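PDB 4WFV: allergen Bos d 2 from Bos taurus, which probably carries pheromones, binding small odorant-like molecules as a secreted lipocalin, and is a major allergen of cow dander. Local coordinates for residues V79-I91 with M97-R109. Residues are numbered along the deposited sequence; the frame is centred on the assembly and turned at random.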
# COMPACT_ATOMS: atom_id res chain seq x y z
N VAL A 79 3.40 10.50 -6.40
CA VAL A 79 2.17 10.57 -7.17
C VAL A 79 2.15 9.49 -8.24
O VAL A 79 3.16 9.21 -8.87
CB VAL A 79 2.01 11.95 -7.84
CG1 VAL A 79 0.82 11.97 -8.79
CG2 VAL A 79 1.84 13.02 -6.78
N LEU A 80 0.99 8.88 -8.44
CA LEU A 80 0.83 7.97 -9.57
C LEU A 80 -0.62 7.89 -10.02
O LEU A 80 -1.55 8.07 -9.21
CB LEU A 80 1.36 6.57 -9.24
CG LEU A 80 0.62 5.76 -8.19
CD1 LEU A 80 0.86 4.27 -8.43
CD2 LEU A 80 1.02 6.16 -6.79
N GLU A 81 -0.80 7.65 -11.31
CA GLU A 81 -2.12 7.44 -11.88
C GLU A 81 -2.45 5.97 -11.89
O GLU A 81 -1.74 5.17 -12.49
CB GLU A 81 -2.20 7.98 -13.32
CG GLU A 81 -2.29 9.47 -13.44
CD GLU A 81 -3.51 10.03 -12.75
OE1 GLU A 81 -4.63 9.57 -13.04
OE2 GLU A 81 -3.32 10.93 -11.91
N PHE A 82 -3.54 5.62 -11.23
CA PHE A 82 -4.03 4.25 -11.19
C PHE A 82 -5.43 4.28 -10.62
O PHE A 82 -5.63 4.59 -9.45
CB PHE A 82 -3.10 3.38 -10.33
CG PHE A 82 -3.52 1.95 -10.27
CD1 PHE A 82 -3.36 1.12 -11.36
CD2 PHE A 82 -4.07 1.43 -9.11
CE1 PHE A 82 -3.76 -0.22 -11.29
CE2 PHE A 82 -4.47 0.11 -9.04
CZ PHE A 82 -4.31 -0.71 -10.15
N TYR A 83 -6.42 3.97 -11.46
CA TYR A 83 -7.83 4.12 -11.09
C TYR A 83 -8.08 5.47 -10.45
O TYR A 83 -8.68 5.58 -9.38
CB TYR A 83 -8.29 2.97 -10.20
CG TYR A 83 -8.49 1.65 -10.92
CD1 TYR A 83 -9.48 1.51 -11.89
CD2 TYR A 83 -7.73 0.53 -10.59
CE1 TYR A 83 -9.67 0.29 -12.54
CE2 TYR A 83 -7.92 -0.68 -11.23
CZ TYR A 83 -8.89 -0.79 -12.20
OH TYR A 83 -9.07 -2.00 -12.83
N GLY A 84 -7.63 6.51 -11.14
CA GLY A 84 -7.69 7.86 -10.63
C GLY A 84 -6.30 8.34 -10.28
O GLY A 84 -5.29 7.74 -10.65
N THR A 85 -6.24 9.45 -9.56
CA THR A 85 -4.98 10.07 -9.20
C THR A 85 -4.71 9.82 -7.73
O THR A 85 -5.56 10.04 -6.88
CB THR A 85 -5.01 11.56 -9.50
OG1 THR A 85 -5.31 11.74 -10.89
CG2 THR A 85 -3.66 12.19 -9.20
N ASN A 86 -3.50 9.33 -7.46
CA ASN A 86 -3.11 8.94 -6.12
C ASN A 86 -1.91 9.70 -5.62
O ASN A 86 -0.96 9.93 -6.36
CB ASN A 86 -2.70 7.47 -6.13
CG ASN A 86 -3.79 6.56 -6.61
OD1 ASN A 86 -4.67 6.19 -5.84
ND2 ASN A 86 -3.74 6.17 -7.88
N THR A 87 -1.94 10.04 -4.34
CA THR A 87 -0.68 10.26 -3.64
C THR A 87 -0.44 9.03 -2.80
O THR A 87 -1.37 8.42 -2.28
CB THR A 87 -0.68 11.51 -2.76
OG1 THR A 87 -1.81 11.51 -1.88
CG2 THR A 87 -0.70 12.77 -3.63
N LEU A 88 0.83 8.64 -2.72
CA LEU A 88 1.25 7.50 -1.91
C LEU A 88 2.43 7.93 -1.08
O LEU A 88 3.46 8.33 -1.61
CB LEU A 88 1.63 6.31 -2.81
CG LEU A 88 2.03 5.01 -2.11
CD1 LEU A 88 1.73 3.81 -3.00
CD2 LEU A 88 3.49 5.00 -1.68
N GLU A 89 2.26 7.85 0.24
CA GLU A 89 3.29 8.27 1.17
C GLU A 89 3.76 7.07 1.99
O GLU A 89 2.96 6.33 2.53
CB GLU A 89 2.74 9.32 2.13
CG GLU A 89 3.81 9.86 3.08
CD GLU A 89 3.26 10.82 4.11
OE1 GLU A 89 2.05 11.11 4.10
OE2 GLU A 89 4.05 11.31 4.95
N VAL A 90 5.07 6.89 2.08
CA VAL A 90 5.63 5.90 3.00
C VAL A 90 5.63 6.52 4.39
O VAL A 90 6.35 7.49 4.64
CB VAL A 90 7.06 5.49 2.59
CG1 VAL A 90 7.61 4.45 3.57
CG2 VAL A 90 7.05 4.93 1.17
N ILE A 91 4.81 6.00 5.30
CA ILE A 91 4.66 6.60 6.62
C ILE A 91 5.33 5.78 7.72
O ILE A 91 5.46 6.25 8.87
CB ILE A 91 3.18 6.90 6.96
CG1 ILE A 91 2.33 5.62 6.94
CG2 ILE A 91 2.61 7.93 6.00
CD1 ILE A 91 0.96 5.79 7.58
N MET A 97 8.52 -4.47 7.92
CA MET A 97 7.20 -3.87 7.79
C MET A 97 7.25 -2.55 7.05
O MET A 97 8.20 -1.77 7.21
CB MET A 97 6.65 -3.67 9.20
CG MET A 97 5.35 -2.98 9.31
SD MET A 97 4.97 -2.72 11.08
CE MET A 97 3.33 -2.06 10.84
N LEU A 98 6.23 -2.28 6.23
CA LEU A 98 6.16 -1.02 5.51
C LEU A 98 4.70 -0.61 5.49
O LEU A 98 3.83 -1.43 5.20
CB LEU A 98 6.70 -1.17 4.08
CG LEU A 98 6.90 0.10 3.25
CD1 LEU A 98 7.89 -0.14 2.11
CD2 LEU A 98 5.58 0.64 2.71
N VAL A 99 4.42 0.65 5.83
CA VAL A 99 3.04 1.15 5.78
C VAL A 99 2.96 2.34 4.83
O VAL A 99 3.75 3.28 4.94
CB VAL A 99 2.52 1.57 7.17
CG1 VAL A 99 1.06 2.02 7.07
CG2 VAL A 99 2.62 0.41 8.16
N THR A 100 2.02 2.27 3.89
CA THR A 100 1.74 3.38 2.99
C THR A 100 0.46 4.07 3.40
O THR A 100 -0.43 3.45 3.99
CB THR A 100 1.56 2.92 1.53
OG1 THR A 100 0.36 2.13 1.43
CG2 THR A 100 2.76 2.12 1.05
N TYR A 101 0.37 5.36 3.08
CA TYR A 101 -0.86 6.11 3.20
C TYR A 101 -1.17 6.66 1.82
O TYR A 101 -0.35 7.34 1.21
CB TYR A 101 -0.74 7.24 4.22
CG TYR A 101 -1.93 8.17 4.21
CD1 TYR A 101 -3.18 7.74 4.64
CD2 TYR A 101 -1.81 9.48 3.74
CE1 TYR A 101 -4.28 8.58 4.62
CE2 TYR A 101 -2.92 10.33 3.71
CZ TYR A 101 -4.15 9.87 4.15
OH TYR A 101 -5.24 10.70 4.13
N VAL A 102 -2.36 6.34 1.31
CA VAL A 102 -2.75 6.71 -0.03
C VAL A 102 -4.00 7.56 0.01
O VAL A 102 -4.95 7.25 0.74
CB VAL A 102 -3.03 5.44 -0.86
CG1 VAL A 102 -3.68 5.78 -2.20
CG2 VAL A 102 -1.75 4.63 -1.04
N GLU A 103 -3.99 8.65 -0.75
CA GLU A 103 -5.22 9.39 -1.03
C GLU A 103 -5.51 9.22 -2.52
O GLU A 103 -4.71 9.61 -3.38
CB GLU A 103 -5.11 10.87 -0.65
CG GLU A 103 -4.87 11.08 0.84
CD GLU A 103 -5.06 12.52 1.29
OE1 GLU A 103 -5.11 13.42 0.42
OE2 GLU A 103 -5.15 12.73 2.52
N ASN A 104 -6.64 8.60 -2.81
CA ASN A 104 -7.06 8.37 -4.19
C ASN A 104 -8.24 9.26 -4.52
O ASN A 104 -9.16 9.40 -3.72
CB ASN A 104 -7.44 6.90 -4.38
CG ASN A 104 -8.13 6.63 -5.70
OD1 ASN A 104 -9.36 6.73 -5.80
ND2 ASN A 104 -7.36 6.27 -6.72
N TYR A 105 -8.20 9.88 -5.69
CA TYR A 105 -9.33 10.66 -6.18
C TYR A 105 -9.75 10.09 -7.52
O TYR A 105 -8.93 9.98 -8.44
CB TYR A 105 -8.94 12.13 -6.32
CG TYR A 105 -9.96 13.00 -7.03
CD1 TYR A 105 -11.21 13.25 -6.47
CD2 TYR A 105 -9.65 13.60 -8.25
CE1 TYR A 105 -12.15 14.05 -7.13
CE2 TYR A 105 -10.56 14.40 -8.89
CZ TYR A 105 -11.80 14.62 -8.33
OH TYR A 105 -12.70 15.42 -8.99
N ASP A 106 -11.03 9.73 -7.64
CA ASP A 106 -11.52 9.07 -8.84
C ASP A 106 -12.47 9.96 -9.64
O ASP A 106 -13.11 9.48 -10.58
CB ASP A 106 -12.19 7.74 -8.48
CG ASP A 106 -13.49 7.91 -7.72
OD1 ASP A 106 -13.91 9.05 -7.49
OD2 ASP A 106 -14.10 6.88 -7.37
N GLY A 107 -12.55 11.24 -9.28
CA GLY A 107 -13.44 12.18 -9.96
C GLY A 107 -14.72 12.43 -9.18
O GLY A 107 -15.39 13.45 -9.38
N GLU A 108 -15.07 11.50 -8.29
CA GLU A 108 -16.30 11.57 -7.50
C GLU A 108 -16.01 11.57 -6.00
O GLU A 108 -16.57 12.38 -5.25
CB GLU A 108 -17.22 10.40 -7.86
CG GLU A 108 -18.56 10.42 -7.13
CD GLU A 108 -19.62 9.58 -7.81
OE1 GLU A 108 -19.46 9.29 -9.02
OE2 GLU A 108 -20.60 9.20 -7.15
N ARG A 109 -15.15 10.66 -5.56
CA ARG A 109 -14.83 10.55 -4.14
C ARG A 109 -13.33 10.62 -3.92
O ARG A 109 -12.54 10.20 -4.77
CB ARG A 109 -15.35 9.23 -3.58
CG ARG A 109 -16.86 9.17 -3.43
CD ARG A 109 -17.29 7.82 -2.85
NE ARG A 109 -16.99 6.73 -3.77
CZ ARG A 109 -16.92 5.45 -3.42
NH1 ARG A 109 -17.15 5.09 -2.17
NH2 ARG A 109 -16.63 4.54 -4.34
O HOH W 1 -10.34 4.57 -7.36
O HOH W 2 -0.78 10.13 0.36
O HOH W 3 -3.11 13.89 -1.75
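Leu88 and Val102, a non-hydrogen-bonded pair of an antiparallel hairpin, form the apolar centre of this contact: Val102 CG2 meets Leu88 CG at 3.9 Å, while Leu88 CD2 reaches on to the methyl CG2 of Thr100. Val90 continues this face, and its CG1 comes loosely toward Leu98 CD2. A second apolar patch lies on the other face of the sheet, where Ile91 spreads its branches over two neighbours, CD1 against Val99 CG1 (3.8 Å) and CG2 against Tyr101 CB. Ile91 CG1 sits between its own backbone N and carbonyl carbon (chi1 59°), which brings it against Val99.

Paired backbone hydrogen bonds join Thr85 to Tyr105, Thr87 to Glu103 and Glu89 to Tyr101, and Ile91 N adds a bond to Val99 O. Toward the end with the 82-84 turn the side chains become polar. Beside Val102, Asn86 and Asn104 lie alongside each other with amide planes 40° apart. Asn104 ND2 spends both hydrogens, giving one to Asn86 OD1 (2.8 Å) and the other, almost straight at 177°, to Tyr83 O at 3.0 Å. Both acceptors lie in its amide plane, which fixes the rotation of the group. Asn86 ND2 in turn donates to Leu80 O and Phe82 O, so Asn86 braces the turn within its hairpin and Asn104 fastens it to strand 97-105. Water 1 bridges Tyr83 O and Asn104 OD1. On the opposite face, water 3 links Thr87 OG1 to Glu103 OE1, and Glu103 OE2 accepts from Tyr101 OH (2.6 Å) through its anti lone pair.

Between strands 77-81 and 110-118 of the antiparallel lipocalin barrel, this hairpin exemplifies two-faced strands: Leu88, Val90 and Val102, the last touching Met113, probably look into the interior where lipocalins hold ligands, while helix 125-137 covers Ile91 and Val99 through Leu134.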